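Local structure of NADP-dependent glyceraldehyde-3-phosphate dehydrogenase (Bacillus halodurans, 3PRL) at residues 400-403 / 404-408; 423-426 / 427-431. The protein probably catalyses the NADP-dependent, non-phosphorylating oxidation of glyceraldehyde 3-phosphate, as an enzyme of the aldehyde dehydrogenase family. One frame throughout, in Å; residues are numbered along the deposited sequence.

Contact 1 of 2, residues 400-403 / 404-408; sequences ANEA and ISLSN
A400 O accepts from I404 N at 2.6 Å, the shortest of four successive i to i+4 bonds that tie the first turn of helix 400-409 to the second. S405 N reaches N401 O at 3.1 Å, and L406 N gives E402 O the straightest of the four, with an N-H...O angle of 173°. S407 N closes on A403 O at 3.0 Å; this bond is the most bent. Each of these four carbonyls is thus matched with an amide one turn on.

The start of the helix is held from outside: D399 caps it through OD1, which takes the N-H of E402, while E402 OE1 reaches back to K398 N, the residue before the cap. Acidic side chains suit a helix start, where amides lack a preceding turn. With CG anti to the backbone N (chi1 -177°) and an extended chain beyond, E402 lies alongside L406, both pointing the same way, and its CG meets L406 CD1 at 4.0 Å.

In the fold, this helix follows strand 391-397 and packs on the sheet containing strands 264-268 and 296-302. Its inward residues are small, A403 against F300 and I267, S407 against F300 and P265, so the backbone can come close to the sheet. I404 swings CG1 back beside its own N (chi1 -71°), bringing that methylene to 3.1 Å from A400 O. Like A400, I404 packs on I429 of helix 423-431, a place that suits a branched aliphatic side chain. The amide of N408 is used twice, ND2 donating to H432 O and OD1 accepting from E434 N.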
loop_
_atom_site.group_PDB
_atom_site.type_symbol
_atom_site.label_atom_id
_atom_site.label_comp_id
_atom_site.label_asym_id
_atom_site.label_seq_id
_atom_site.Cartn_x
_atom_site.Cartn_y
_atom_site.Cartn_z
ATOM N N ALA D 400 19.700 -29.670 -13.446
ATOM C CA ALA D 400 18.736 -28.584 -13.423
ATOM C C ALA D 400 18.916 -27.715 -14.667
ATOM O O ALA D 400 17.945 -27.249 -15.253
ATOM C CB ALA D 400 18.906 -27.741 -12.150
ATOM N N ASN D 401 20.173 -27.517 -15.056
ATOM C CA ASN D 401 20.535 -26.700 -16.213
ATOM C C ASN D 401 19.877 -27.165 -17.520
ATOM O O ASN D 401 19.328 -26.349 -18.269
ATOM C CB ASN D 401 22.057 -26.660 -16.362
ATOM C CG ASN D 401 22.751 -26.105 -15.126
ATOM O OD1 ASN D 401 22.850 -24.896 -14.954
ATOM N ND2 ASN D 401 23.245 -26.997 -14.265
ATOM N N GLU D 402 19.917 -28.473 -17.777
ATOM C CA GLU D 402 19.203 -29.048 -18.913
ATOM C C GLU D 402 17.700 -28.957 -18.706
ATOM O O GLU D 402 16.960 -28.758 -19.666
ATOM C CB GLU D 402 19.595 -30.509 -19.159
ATOM C CG GLU D 402 18.924 -31.142 -20.408
ATOM C CD GLU D 402 19.320 -32.600 -20.653
ATOM O OE1 GLU D 402 19.911 -33.220 -19.746
ATOM O OE2 GLU D 402 19.035 -33.125 -21.758
ATOM N N ALA D 403 17.263 -29.119 -17.456
ATOM C CA ALA D 403 15.847 -28.997 -17.110
ATOM C C ALA D 403 15.327 -27.583 -17.370
ATOM O O ALA D 403 14.237 -27.414 -17.918
ATOM C CB ALA D 403 15.605 -29.399 -15.650
ATOM N N ILE D 404 16.121 -26.585 -16.977
ATOM C CA ILE D 404 15.817 -25.159 -17.185
ATOM C C ILE D 404 15.649 -24.850 -18.666
ATOM O O ILE D 404 14.664 -24.240 -19.072
ATOM C CB ILE D 404 16.927 -24.256 -16.585
ATOM C CG1 ILE D 404 16.890 -24.297 -15.053
ATOM C CG2 ILE D 404 16.832 -22.806 -17.118
ATOM C CD1 ILE D 404 17.992 -23.482 -14.359
ATOM N N SER D 405 16.621 -25.293 -19.459
ATOM C CA SER D 405 16.653 -25.065 -20.905
ATOM C C SER D 405 15.456 -25.656 -21.660
ATOM O O SER D 405 14.766 -24.952 -22.414
ATOM C CB SER D 405 17.964 -25.613 -21.473
ATOM O OG SER D 405 18.005 -25.505 -22.879
ATOM N N LEU D 406 15.222 -26.949 -21.466
ATOM C CA LEU D 406 14.104 -27.644 -22.099
ATOM C C LEU D 406 12.758 -27.108 -21.627
ATOM O O LEU D 406 11.772 -27.115 -22.373
ATOM C CB LEU D 406 14.199 -29.142 -21.815
ATOM C CG LEU D 406 15.154 -29.970 -22.686
ATOM C CD1 LEU D 406 15.360 -31.368 -22.100
ATOM C CD2 LEU D 406 14.619 -30.050 -24.105
ATOM N N SER D 407 12.730 -26.657 -20.378
ATOM C CA SER D 407 11.578 -26.005 -19.794
ATOM C C SER D 407 11.276 -24.727 -20.572
ATOM O O SER D 407 10.148 -24.512 -21.021
ATOM C CB SER D 407 11.858 -25.701 -18.315
ATOM O OG SER D 407 10.969 -24.733 -17.801
ATOM N N ASN D 408 12.306 -23.906 -20.766
ATOM C CA ASN D 408 12.131 -22.605 -21.407
ATOM C C ASN D 408 11.883 -22.647 -22.903
ATOM O O ASN D 408 11.381 -21.666 -23.470
ATOM C CB ASN D 408 13.302 -21.684 -21.079
ATOM C CG ASN D 408 13.286 -21.251 -19.641
ATOM O OD1 ASN D 408 12.262 -21.378 -18.962
ATOM N ND2 ASN D 408 14.410 -20.757 -19.155
#

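Contact 2 of 2, residues 423-426 / 427-431; sequences TDRA and INIGK
Helix 423-431 is the crossover of a beta-alpha-beta unit, joining strand 415-419 to strand 437-440, and its residues must serve both the sheet beneath and the neighbouring subunits. T423 and I427, one turn apart, cross obliquely on the subunit-facing side, with T423 CG2 3.8 Å from I427 CD1. The isoleucine turns CG1 beside its own backbone N (chi1 -74°), which carries CD1 back toward the threonine; I427 also packs on L481 of the second subunit and L483 of the fourth. Cutting this isoleucine back to an alanine is likely to leave T423 CG2 without its methyl neighbour and open a gap against both leucines. T423 suits its place by offering a methyl to I427 and a hydroxyl to the subunit boundary, where OG1 is hydrogen-bonded to D424 OD1 of the third subunit.

On another side of the helix, R425 and I429 run side by side in the same direction. R425 CG lies 3.9 Å from I429 CD1, so the aliphatic base of the arginine shields the buried isoleucine while its NH2 reaches out to a salt bridge with D271.

The backbone is drawn together by four i to i+4 bonds. I427 N donates to T423 O at 3.0 Å, and N428 N to D424 O at 2.9 Å. I429 N meets R425 O at 2.7 Å. A426, whose small side chain lets the helix settle, together with I429, on I418 of the sheet, accepts through its O from G430 N at 2.8 Å, with an N-H...O angle of 168°.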
loop_
_atom_site.group_PDB
_atom_site.type_symbol
_atom_site.label_atom_id
_atom_site.label_comp_id
_atom_site.label_asym_id
_atom_site.label_seq_id
_atom_site.Cartn_x
_atom_site.Cartn_y
_atom_site.Cartn_z
ATOM N N THR D 423 16.396 -25.704 -0.744
ATOM C CA THR D 423 15.467 -24.590 -0.969
ATOM C C THR D 423 16.069 -23.365 -1.667
ATOM O O THR D 423 15.490 -22.873 -2.633
ATOM C CB THR D 423 14.788 -24.137 0.341
ATOM O OG1 THR D 423 13.914 -25.171 0.810
ATOM C CG2 THR D 423 13.975 -22.848 0.126
ATOM N N ASP D 424 17.213 -22.867 -1.186
ATOM C CA ASP D 424 17.853 -21.717 -1.833
ATOM C C ASP D 424 18.059 -21.972 -3.328
ATOM O O ASP D 424 17.706 -21.132 -4.148
ATOM C CB ASP D 424 19.169 -21.321 -1.152
ATOM C CG ASP D 424 18.971 -20.848 0.292
ATOM O OD1 ASP D 424 17.869 -20.349 0.620
ATOM O OD2 ASP D 424 19.921 -20.986 1.103
ATOM N N ARG D 425 18.590 -23.150 -3.668
ATOM C CA ARG D 425 18.848 -23.539 -5.057
ATOM C C ARG D 425 17.574 -23.551 -5.901
ATOM O O ARG D 425 17.529 -22.951 -6.974
ATOM C CB ARG D 425 19.536 -24.896 -5.099
ATOM C CG ARG D 425 20.389 -25.135 -6.329
ATOM C CD ARG D 425 21.210 -26.409 -6.166
ATOM N NE ARG D 425 20.366 -27.597 -6.023
ATOM C CZ ARG D 425 20.823 -28.814 -5.733
ATOM N NH1 ARG D 425 22.121 -29.013 -5.534
ATOM N NH2 ARG D 425 19.978 -29.834 -5.627
ATOM N N ALA D 426 16.536 -24.223 -5.406
ATOM C CA ALA D 426 15.209 -24.143 -6.017
ATOM C C ALA D 426 14.773 -22.689 -6.299
ATOM O O ALA D 426 14.227 -22.399 -7.362
ATOM C CB ALA D 426 14.170 -24.863 -5.139
ATOM N N ILE D 427 15.025 -21.786 -5.353
ATOM C CA ILE D 427 14.670 -20.366 -5.516
ATOM C C ILE D 427 15.506 -19.734 -6.639
ATOM O O ILE D 427 14.987 -18.983 -7.478
ATOM C CB ILE D 427 14.781 -19.586 -4.175
ATOM C CG1 ILE D 427 13.608 -19.958 -3.253
ATOM C CG2 ILE D 427 14.861 -18.073 -4.404
ATOM C CD1 ILE D 427 13.776 -19.536 -1.812
ATOM N N ASN D 428 16.790 -20.072 -6.660
ATOM C CA ASN D 428 17.673 -19.649 -7.734
ATOM C C ASN D 428 17.203 -20.149 -9.089
ATOM O O ASN D 428 17.093 -19.361 -10.026
ATOM C CB ASN D 428 19.118 -20.071 -7.469
ATOM C CG ASN D 428 20.054 -18.883 -7.358
ATOM O OD1 ASN D 428 20.547 -18.378 -8.372
ATOM N ND2 ASN D 428 20.297 -18.422 -6.129
ATOM N N ILE D 429 16.887 -21.447 -9.154
ATOM C CA ILE D 429 16.476 -22.129 -10.387
ATOM C C ILE D 429 15.186 -21.549 -10.923
ATOM O O ILE D 429 15.112 -21.170 -12.092
ATOM C CB ILE D 429 16.312 -23.653 -10.160
ATOM C CG1 ILE D 429 17.689 -24.332 -10.150
ATOM C CG2 ILE D 429 15.368 -24.279 -11.205
ATOM C CD1 ILE D 429 17.782 -25.510 -9.214
ATOM N N GLY D 430 14.183 -21.462 -10.051
ATOM C CA GLY D 430 12.891 -20.920 -10.410
ATOM C C GLY D 430 12.995 -19.575 -11.088
ATOM O O GLY D 430 12.166 -19.241 -11.910
ATOM N N LYS D 431 14.034 -18.813 -10.761
ATOM C CA LYS D 431 14.202 -17.472 -11.309
ATOM C C LYS D 431 14.564 -17.468 -12.798
ATOM O O LYS D 431 14.210 -16.532 -13.515
ATOM C CB LYS D 431 15.199 -16.650 -10.476
ATOM C CG LYS D 431 15.079 -15.143 -10.673
ATOM C CD LYS D 431 14.005 -14.515 -9.795
ATOM C CE LYS D 431 13.456 -13.186 -10.384
ATOM N NZ LYS D 431 14.497 -12.220 -10.877
#

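How the contacts relate
Contacts 1 and 2 each take in most or all of one of two successive helices, 400-409 and 423-431, with strand 415-419 between them, and their centres lie about 13 Å apart. The helices meet directly through I429: its CD1 is 3.9 Å from A400 CB, and its CG2 is 4.1 Å from I404 CG1. Both mix buried and exposed residues, but contact 2 is the more buried, with four buried residues against two. Small inward residues seat each helix on the same mixed sheet. Their outer chemistry differs: in contact 1 polar groups serve the helix start and loops of their own chain, whereas contact 2 also presents hydroxyl, carboxylate and isoleucine groups to three other subunits.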